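Local coordinates for alcohol dehydrogenase superfamily protein (PDB 3GAZ) that probably acts as an NADP-dependent oxidoreductase of the medium-chain dehydrogenase/reductase superfamily, on a substrate that has not been established, at residues Gly88-Gly96 and Met125-Ile136; Val148-Gly159 and Ala171-Thr181. One frame throughout, in Å; residues are numbered along the deposited sequence.

Contact 1: Gly88-Gly96 and Met125-Ile136; sequences GDAVFGLTG and MRQASVLPLVFI
The ring of Phe92 meets three residues: at its edge, near the ring plane, lies the carbonyl oxygen of Ala128, 3.3 Å from CD2, while Pro132 CG and Leu131 CD2 come up obliquely. The slightly positive C-H rim of an aromatic ring is a weak electrostatic fit for this oxygen, which stands near the end of helix 125-129 and also accepts Leu131 N. In this medium-chain dehydrogenase fold, strand 90-94 belongs to the mixed sheet of the GroES-like part, by family probably the catalytic one, and the chain that will cross to the Rossmann part packs over it, with strand and helix 132-136 at 62° and 7.6 Å between axes. The ring gets there because its CG stands between the backbone N and the carbonyl carbon (chi1 78°), which swings it toward Ala128, whose small CB leaves room for the ring. Pro132 and Leu94 carry as much of the contact. The compact proline ring lies with CB and CG against the backbone of Gly93, CB 3.5 Å from Gly93 C. Leu94, its CG anti to the backbone N (chi1 169°), sends CD2 obliquely across Leu133 CD1 at 3.8 Å, and Ile136 CD1 rests 4.0 Å from Leu94 CB; branched aliphatic chains fill this apolar layer. Helix 278-293 adds to the same core, Leu285 touching Phe92 and Phe281 touching Leu94. Asp70 of the adjoining strand 70-78 accepts a hydrogen bond from Leu133 N. At the other end of the strand, selenomethionine Met125 bends at chi2 and brings its CE to 4.1 Å from Ala90 CB.

Contact 2: Val148-Gly159 and Ala171-Thr181; sequences VQDGQTVLIQGG and ALARGARVFAT
Thr181 OG1 donates to Gln157 OE1 at 2.7 Å, in the plane of the amide carbonyl, near the C-terminal ends of strands 153-157 and 177-182, parallel neighbours in a Rossmann fold. With OG1 between the backbone N and the carbonyl carbon (chi1 59°), the hydroxyl meets OE1, and CG2 lies beside the same oxygen and also reaches Leu155 CD1. A valine in place of Thr181 would probably leave Gln157 OE1 without this donor, and the amide with weak NE2 bonds to Ser232 and Tyr207. Thr181 O is gripped by Gly158 N and Gly159 N from opposite faces of its carbonyl plane, tying down the start of a probable glycine-rich nucleotide-binding turn; Gly158, at positive phi, suits the bend. Back toward the strand starts, the ladder alternates: Thr181 N to Ile156 O, Ile156 N to Phe179 O, Phe179 N to Val154 O, Val154 N to Arg177 O, Arg177 N to Gln152 O. The Phe179 donor lies almost in line with the Val154 C=O, whose oxygen is also at the Phe179 ring edge; the rings of His211 and Phe217 also meet that of Phe179. On the opposite face, small Ala180 and branched Val178 pack closely on Ile156, beneath helix 162-173. That helix ends in a Schellman motif with Gly175 as C-prime residue, and Gly175 O accepts from Gly151 N. Beside it, Arg174 NE is buried with no partner in the model, and Val148 CG1, in plane at the guanidinium edge, lies 3.5 Å from Arg174 CD.

Contact 1 closes before contact 2 opens along the chain, and helix 132-145 joins them in sequence: its first turn belongs to contact 1, and strand 153-157 of contact 2 is the next element after it. Their centres lie 24 Å apart and their nearest atoms about 8 Å apart, so they do not touch. The strand of contact 1 is part of the mixed sheet of the GroES-like part, whereas both strands of contact 2 are inner members of the six-stranded parallel sheet of the Rossmann part. Together they sample the two halves of a medium-chain dehydrogenase, the probable catalytic and nucleotide-binding domains, with helix 132-145 leading from one to the other.

Contact 1: Gly88-Gly96 and Met125-Ile136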
loop_
_atom_site.group_PDB
_atom_site.type_symbol
_atom_site.label_atom_id
_atom_site.label_comp_id
_atom_site.label_asym_id
_atom_site.label_seq_id
_atom_site.Cartn_x
_atom_site.Cartn_y
_atom_site.Cartn_z
ATOM N N GLY A 88 14.038 1.047 24.582
ATOM C CA GLY A 88 13.662 1.876 25.713
ATOM C C GLY A 88 13.327 3.315 25.348
ATOM O O GLY A 88 12.703 4.022 26.138
ATOM N N ASP A 89 13.735 3.759 24.162
ATOM C CA ASP A 89 13.458 5.130 23.734
ATOM C C ASP A 89 11.974 5.393 23.505
ATOM O O ASP A 89 11.302 4.620 22.830
ATOM C CB ASP A 89 14.201 5.459 22.434
ATOM C CG ASP A 89 15.696 5.617 22.632
ATOM O OD1 ASP A 89 16.143 5.756 23.792
ATOM O OD2 ASP A 89 16.422 5.613 21.619
ATOM N N ALA A 90 11.468 6.483 24.072
ATOM C CA ALA A 90 10.069 6.852 23.880
ATOM C C ALA A 90 10.019 7.603 22.550
ATOM O O ALA A 90 10.825 8.507 22.317
ATOM C CB ALA A 90 9.595 7.756 25.016
ATOM N N VAL A 91 9.081 7.234 21.679
ATOM C CA VAL A 91 8.967 7.882 20.372
ATOM C C VAL A 91 7.527 8.162 19.942
ATOM O O VAL A 91 6.577 7.711 20.580
ATOM C CB VAL A 91 9.616 7.015 19.259
ATOM C CG1 VAL A 91 11.098 6.790 19.553
ATOM C CG2 VAL A 91 8.877 5.685 19.143
ATOM N N PHE A 92 7.380 8.920 18.857
ATOM C CA PHE A 92 6.067 9.222 18.295
ATOM C C PHE A 92 6.234 9.507 16.806
ATOM O O PHE A 92 7.339 9.824 16.356
ATOM C CB PHE A 92 5.394 10.403 19.030
ATOM C CG PHE A 92 5.902 11.779 18.641
ATOM C CD1 PHE A 92 7.262 12.077 18.639
ATOM C CD2 PHE A 92 4.994 12.799 18.341
ATOM C CE1 PHE A 92 7.715 13.375 18.348
ATOM C CE2 PHE A 92 5.432 14.096 18.049
ATOM C CZ PHE A 92 6.801 14.384 18.054
ATOM N N GLY A 93 5.158 9.357 16.038
ATOM C CA GLY A 93 5.253 9.625 14.615
ATOM C C GLY A 93 4.062 9.209 13.779
ATOM O O GLY A 93 3.136 8.565 14.266
ATOM N N LEU A 94 4.092 9.616 12.511
ATOM C CA LEU A 94 3.063 9.284 11.529
ATOM C C LEU A 94 3.683 8.076 10.850
ATOM O O LEU A 94 4.647 8.214 10.098
ATOM C CB LEU A 94 2.892 10.436 10.535
ATOM C CG LEU A 94 2.055 10.166 9.280
ATOM C CD1 LEU A 94 0.742 9.495 9.666
ATOM C CD2 LEU A 94 1.807 11.488 8.550
ATOM N N THR A 95 3.127 6.897 11.111
ATOM C CA THR A 95 3.728 5.674 10.603
ATOM C C THR A 95 2.972 4.740 9.662
ATOM O O THR A 95 3.600 3.951 8.960
ATOM C CB THR A 95 4.190 4.838 11.784
ATOM O OG1 THR A 95 3.032 4.358 12.487
ATOM C CG2 THR A 95 5.028 5.708 12.754
ATOM N N GLY A 96 1.644 4.786 9.650
ATOM C CA GLY A 96 0.932 3.881 8.764
ATOM C C GLY A 96 -0.549 4.172 8.657
ATOM O O GLY A 96 -0.963 5.327 8.731
HETATM N N MSE A 125 1.775 10.176 26.628
HETATM C CA MSE A 125 1.685 9.400 25.396
HETATM C C MSE A 125 0.457 9.805 24.572
HETATM O O MSE A 125 0.515 9.857 23.340
HETATM C CB MSE A 125 1.649 7.903 25.717
HETATM C CG MSE A 125 3.004 7.323 26.162
HETATM SE SE MSE A 125 4.214 7.169 24.802
HETATM C CE MSE A 125 5.707 6.696 25.718
ATOM N N ARG A 126 -0.650 10.093 25.250
ATOM C CA ARG A 126 -1.872 10.506 24.562
ATOM C C ARG A 126 -1.639 11.814 23.809
ATOM O O ARG A 126 -1.968 11.926 22.629
ATOM C CB ARG A 126 -3.019 10.680 25.567
ATOM C CG ARG A 126 -3.824 9.402 25.839
ATOM C CD ARG A 126 -4.664 9.522 27.115
ATOM N NE ARG A 126 -5.426 10.768 27.176
ATOM C CZ ARG A 126 -6.482 11.054 26.417
ATOM N NH1 ARG A 126 -6.924 10.177 25.524
ATOM N NH2 ARG A 126 -7.093 12.225 26.547
ATOM N N GLN A 127 -1.059 12.799 24.495
ATOM C CA GLN A 127 -0.786 14.101 23.889
ATOM C C GLN A 127 0.107 14.011 22.654
ATOM O O GLN A 127 -0.154 14.658 21.642
ATOM C CB GLN A 127 -0.112 15.033 24.898
ATOM C CG GLN A 127 -1.014 15.603 25.968
ATOM C CD GLN A 127 -0.235 16.472 26.941
ATOM O OE1 GLN A 127 0.702 16.006 27.587
ATOM N NE2 GLN A 127 -0.613 17.742 27.043
ATOM N N ALA A 128 1.172 13.224 22.750
ATOM C CA ALA A 128 2.106 13.074 21.644
ATOM C C ALA A 128 1.499 12.317 20.465
ATOM O O ALA A 128 1.805 12.616 19.313
ATOM C CB ALA A 128 3.364 12.366 22.124
ATOM N N SER A 129 0.634 11.347 20.756
ATOM C CA SER A 129 0.015 10.538 19.705
ATOM C C SER A 129 -0.892 11.293 18.723
ATOM O O SER A 129 -1.074 10.850 17.590
ATOM C CB SER A 129 -0.778 9.385 20.328
ATOM O OG SER A 129 -1.984 9.845 20.916
ATOM N N VAL A 130 -1.456 12.423 19.138
ATOM C CA VAL A 130 -2.351 13.176 18.253
ATOM C C VAL A 130 -1.658 14.300 17.495
ATOM O O VAL A 130 -2.304 15.063 16.781
ATOM C CB VAL A 130 -3.527 13.799 19.037
ATOM C CG1 VAL A 130 -4.361 12.710 19.671
ATOM C CG2 VAL A 130 -2.997 14.767 20.104
ATOM N N LEU A 131 -0.339 14.384 17.626
ATOM C CA LEU A 131 0.428 15.451 16.987
ATOM C C LEU A 131 1.002 15.218 15.573
ATOM O O LEU A 131 0.878 16.077 14.703
ATOM C CB LEU A 131 1.568 15.847 17.935
ATOM C CG LEU A 131 2.102 17.280 17.993
ATOM C CD1 LEU A 131 0.965 18.281 18.154
ATOM C CD2 LEU A 131 3.068 17.380 19.179
ATOM N N PRO A 132 1.622 14.052 15.324
ATOM C CA PRO A 132 2.223 13.743 14.015
ATOM C C PRO A 132 1.560 14.229 12.717
ATOM O O PRO A 132 2.041 15.173 12.098
ATOM C CB PRO A 132 2.380 12.226 14.062
ATOM C CG PRO A 132 2.712 11.990 15.510
ATOM C CD PRO A 132 1.676 12.875 16.210
ATOM N N LEU A 133 0.468 13.598 12.299
ATOM C CA LEU A 133 -0.185 13.992 11.046
ATOM C C LEU A 133 -0.534 15.466 10.920
ATOM O O LEU A 133 -0.132 16.117 9.952
ATOM C CB LEU A 133 -1.457 13.171 10.798
ATOM C CG LEU A 133 -2.253 13.605 9.554
ATOM C CD1 LEU A 133 -1.378 13.494 8.301
ATOM C CD2 LEU A 133 -3.499 12.740 9.412
ATOM N N VAL A 134 -1.280 15.999 11.881
ATOM C CA VAL A 134 -1.666 17.398 11.796
ATOM C C VAL A 134 -0.483 18.356 11.847
ATOM O O VAL A 134 -0.504 19.380 11.173
ATOM C CB VAL A 134 -2.722 17.787 12.881
ATOM C CG1 VAL A 134 -3.979 16.939 12.697
ATOM C CG2 VAL A 134 -2.150 17.628 14.278
ATOM N N PHE A 135 0.550 18.034 12.625
ATOM C CA PHE A 135 1.719 18.912 12.689
ATOM C C PHE A 135 2.417 18.929 11.331
ATOM O O PHE A 135 2.748 19.987 10.792
ATOM C CB PHE A 135 2.729 18.443 13.743
ATOM C CG PHE A 135 3.923 19.357 13.870
ATOM C CD1 PHE A 135 3.891 20.449 14.736
ATOM C CD2 PHE A 135 5.047 19.173 13.063
ATOM C CE1 PHE A 135 4.958 21.354 14.794
ATOM C CE2 PHE A 135 6.124 20.073 13.109
ATOM C CZ PHE A 135 6.078 21.167 13.978
ATOM N N ILE A 136 2.653 17.738 10.793
ATOM C CA ILE A 136 3.303 17.597 9.499
ATOM C C ILE A 136 2.478 18.295 8.416
ATOM O O ILE A 136 3.027 18.953 7.533
ATOM C CB ILE A 136 3.487 16.104 9.142
ATOM C CG1 ILE A 136 4.562 15.494 10.045
ATOM C CG2 ILE A 136 3.861 15.947 7.674
ATOM C CD1 ILE A 136 4.712 13.994 9.899
#

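Contact 2: Val148-Gly159 and Ala171-Thr181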
loop_
_atom_site.group_PDB
_atom_site.type_symbol
_atom_site.label_atom_id
_atom_site.label_comp_id
_atom_site.label_asym_id
_atom_site.label_seq_id
_atom_site.Cartn_x
_atom_site.Cartn_y
_atom_site.Cartn_z
ATOM N N VAL A 148 6.590 30.639 5.560
ATOM C CA VAL A 148 6.122 31.739 6.392
ATOM C C VAL A 148 7.307 32.471 7.017
ATOM O O VAL A 148 8.200 31.848 7.596
ATOM C CB VAL A 148 5.157 31.230 7.501
ATOM C CG1 VAL A 148 5.892 30.303 8.459
ATOM C CG2 VAL A 148 4.539 32.411 8.237
ATOM N N GLN A 149 7.312 33.796 6.876
ATOM C CA GLN A 149 8.384 34.644 7.395
ATOM C C GLN A 149 7.966 35.454 8.622
ATOM O O GLN A 149 6.786 35.751 8.826
ATOM C CB GLN A 149 8.853 35.634 6.323
ATOM C CG GLN A 149 9.417 35.024 5.049
ATOM C CD GLN A 149 10.686 34.235 5.285
ATOM O OE1 GLN A 149 10.644 33.074 5.690
ATOM N NE2 GLN A 149 11.827 34.867 5.041
ATOM N N ASP A 150 8.956 35.829 9.422
ATOM C CA ASP A 150 8.723 36.631 10.615
ATOM C C ASP A 150 8.065 37.954 10.214
ATOM O O ASP A 150 8.532 38.634 9.305
ATOM C CB ASP A 150 10.060 36.902 11.315
ATOM C CG ASP A 150 9.926 37.862 12.476
ATOM O OD1 ASP A 150 9.198 37.545 13.440
ATOM O OD2 ASP A 150 10.551 38.941 12.419
ATOM N N GLY A 151 6.971 38.307 10.878
ATOM C CA GLY A 151 6.300 39.555 10.564
ATOM C C GLY A 151 5.149 39.472 9.575
ATOM O O GLY A 151 4.399 40.436 9.421
ATOM N N GLN A 152 4.999 38.341 8.893
ATOM C CA GLN A 152 3.911 38.206 7.934
ATOM C C GLN A 152 2.588 37.988 8.647
ATOM O O GLN A 152 2.545 37.429 9.741
ATOM C CB GLN A 152 4.154 37.032 6.983
ATOM C CG GLN A 152 5.270 37.242 5.974
ATOM C CD GLN A 152 5.397 36.073 5.015
ATOM O OE1 GLN A 152 5.457 34.916 5.433
ATOM N NE2 GLN A 152 5.443 36.369 3.721
ATOM N N THR A 153 1.509 38.442 8.026
ATOM C CA THR A 153 0.186 38.257 8.595
ATOM C C THR A 153 -0.299 36.909 8.084
ATOM O O THR A 153 -0.251 36.640 6.881
ATOM C CB THR A 153 -0.783 39.359 8.145
ATOM O OG1 THR A 153 -0.777 39.445 6.716
ATOM C CG2 THR A 153 -0.374 40.699 8.746
ATOM N N VAL A 154 -0.751 36.063 9.003
ATOM C CA VAL A 154 -1.219 34.730 8.646
ATOM C C VAL A 154 -2.636 34.486 9.137
ATOM O O VAL A 154 -2.957 34.760 10.288
ATOM C CB VAL A 154 -0.297 33.632 9.249
ATOM C CG1 VAL A 154 -0.864 32.247 8.959
ATOM C CG2 VAL A 154 1.108 33.761 8.678
ATOM N N LEU A 155 -3.478 33.970 8.248
ATOM C CA LEU A 155 -4.861 33.664 8.587
ATOM C C LEU A 155 -5.060 32.153 8.523
ATOM O O LEU A 155 -4.872 31.541 7.467
ATOM C CB LEU A 155 -5.815 34.333 7.596
ATOM C CG LEU A 155 -7.287 33.937 7.752
ATOM C CD1 LEU A 155 -7.809 34.432 9.097
ATOM C CD2 LEU A 155 -8.105 34.509 6.605
ATOM N N ILE A 156 -5.417 31.554 9.653
ATOM C CA ILE A 156 -5.663 30.120 9.703
ATOM C C ILE A 156 -7.170 29.901 9.715
ATOM O O ILE A 156 -7.853 30.355 10.631
ATOM C CB ILE A 156 -5.076 29.470 10.979
ATOM C CG1 ILE A 156 -3.568 29.708 11.053
ATOM C CG2 ILE A 156 -5.392 27.972 10.986
ATOM C CD1 ILE A 156 -2.790 29.098 9.905
ATOM N N GLN A 157 -7.682 29.220 8.693
ATOM C CA GLN A 157 -9.111 28.925 8.589
ATOM C C GLN A 157 -9.401 27.628 9.339
ATOM O O GLN A 157 -8.947 26.558 8.931
ATOM C CB GLN A 157 -9.510 28.770 7.118
ATOM C CG GLN A 157 -9.191 29.990 6.263
ATOM C CD GLN A 157 -10.258 31.068 6.344
ATOM O OE1 GLN A 157 -10.770 31.375 7.421
ATOM N NE2 GLN A 157 -10.593 31.655 5.199
ATOM N N GLY A 158 -10.158 27.725 10.430
ATOM C CA GLY A 158 -10.477 26.555 11.230
ATOM C C GLY A 158 -9.432 26.363 12.317
ATOM O O GLY A 158 -8.899 25.265 12.498
ATOM N N GLY A 159 -9.156 27.441 13.049
ATOM C CA GLY A 159 -8.152 27.426 14.099
ATOM C C GLY A 159 -8.343 26.465 15.259
ATOM O O GLY A 159 -7.385 26.154 15.954
ATOM N N ALA A 171 3.003 29.033 13.205
ATOM C CA ALA A 171 3.091 30.385 12.663
ATOM C C ALA A 171 3.543 31.391 13.722
ATOM O O ALA A 171 4.410 32.217 13.465
ATOM C CB ALA A 171 1.740 30.804 12.085
ATOM N N LEU A 172 2.950 31.319 14.910
ATOM C CA LEU A 172 3.311 32.233 15.992
ATOM C C LEU A 172 4.775 32.070 16.374
ATOM O O LEU A 172 5.498 33.055 16.529
ATOM C CB LEU A 172 2.420 31.988 17.216
ATOM C CG LEU A 172 0.988 32.510 17.094
ATOM C CD1 LEU A 172 0.116 31.938 18.203
ATOM C CD2 LEU A 172 1.008 34.043 17.142
ATOM N N ALA A 173 5.210 30.823 16.518
ATOM C CA ALA A 173 6.591 30.541 16.879
ATOM C C ALA A 173 7.565 31.104 15.850
ATOM O O ALA A 173 8.673 31.509 16.194
ATOM C CB ALA A 173 6.794 29.038 17.022
ATOM N N ARG A 174 7.151 31.141 14.587
ATOM C CA ARG A 174 8.023 31.648 13.534
ATOM C C ARG A 174 7.957 33.163 13.339
ATOM O O ARG A 174 8.463 33.691 12.347
ATOM C CB ARG A 174 7.732 30.917 12.222
ATOM C CG ARG A 174 7.959 29.413 12.336
ATOM C CD ARG A 174 7.712 28.691 11.027
ATOM N NE ARG A 174 8.804 28.857 10.072
ATOM C CZ ARG A 174 9.995 28.273 10.178
ATOM N NH1 ARG A 174 10.263 27.478 11.206
ATOM N NH2 ARG A 174 10.917 28.475 9.248
ATOM N N GLY A 175 7.324 33.849 14.289
ATOM C CA GLY A 175 7.241 35.300 14.250
ATOM C C GLY A 175 6.126 35.986 13.482
ATOM O O GLY A 175 6.127 37.210 13.361
ATOM N N ALA A 176 5.164 35.226 12.977
ATOM C CA ALA A 176 4.074 35.826 12.217
ATOM C C ALA A 176 2.973 36.393 13.102
ATOM O O ALA A 176 2.850 36.030 14.269
ATOM C CB ALA A 176 3.485 34.792 11.264
ATOM N N ARG A 177 2.185 37.303 12.541
ATOM C CA ARG A 177 1.057 37.882 13.256
ATOM C C ARG A 177 -0.098 36.996 12.822
ATOM O O ARG A 177 -0.557 37.073 11.682
ATOM C CB ARG A 177 0.825 39.332 12.830
ATOM C CG ARG A 177 1.900 40.282 13.332
ATOM C CD ARG A 177 1.384 41.714 13.377
ATOM N NE ARG A 177 0.033 41.784 13.936
ATOM C CZ ARG A 177 -0.333 41.255 15.102
ATOM N NH1 ARG A 177 0.548 40.609 15.855
ATOM N NH2 ARG A 177 -1.589 41.368 15.515
ATOM N N VAL A 178 -0.556 36.152 13.739
ATOM C CA VAL A 178 -1.601 35.185 13.444
ATOM C C VAL A 178 -3.039 35.542 13.798
ATOM O O VAL A 178 -3.325 36.068 14.875
ATOM C CB VAL A 178 -1.253 33.830 14.104
ATOM C CG1 VAL A 178 -2.262 32.761 13.697
ATOM C CG2 VAL A 178 0.161 33.416 13.706
ATOM N N PHE A 179 -3.932 35.217 12.866
ATOM C CA PHE A 179 -5.370 35.434 12.988
ATOM C C PHE A 179 -6.013 34.096 12.627
ATOM O O PHE A 179 -5.488 33.364 11.784
ATOM C CB PHE A 179 -5.832 36.494 11.986
ATOM C CG PHE A 179 -5.158 37.821 12.156
ATOM C CD1 PHE A 179 -5.782 38.847 12.861
ATOM C CD2 PHE A 179 -3.884 38.042 11.638
ATOM C CE1 PHE A 179 -5.151 40.074 13.049
ATOM C CE2 PHE A 179 -3.240 39.272 11.822
ATOM C CZ PHE A 179 -3.879 40.288 12.531
ATOM N N ALA A 180 -7.144 33.770 13.244
ATOM C CA ALA A 180 -7.795 32.504 12.931
ATOM C C ALA A 180 -9.311 32.555 13.049
ATOM O O ALA A 180 -9.848 33.120 14.001
ATOM C CB ALA A 180 -7.239 31.398 13.835
ATOM N N THR A 181 -9.996 31.973 12.066
ATOM C CA THR A 181 -11.448 31.927 12.085
ATOM C C THR A 181 -11.832 30.633 12.787
ATOM O O THR A 181 -11.177 29.602 12.611
ATOM C CB THR A 181 -12.055 31.924 10.662
ATOM O OG1 THR A 181 -11.573 30.791 9.928
ATOM C CG2 THR A 181 -11.692 33.205 9.925
#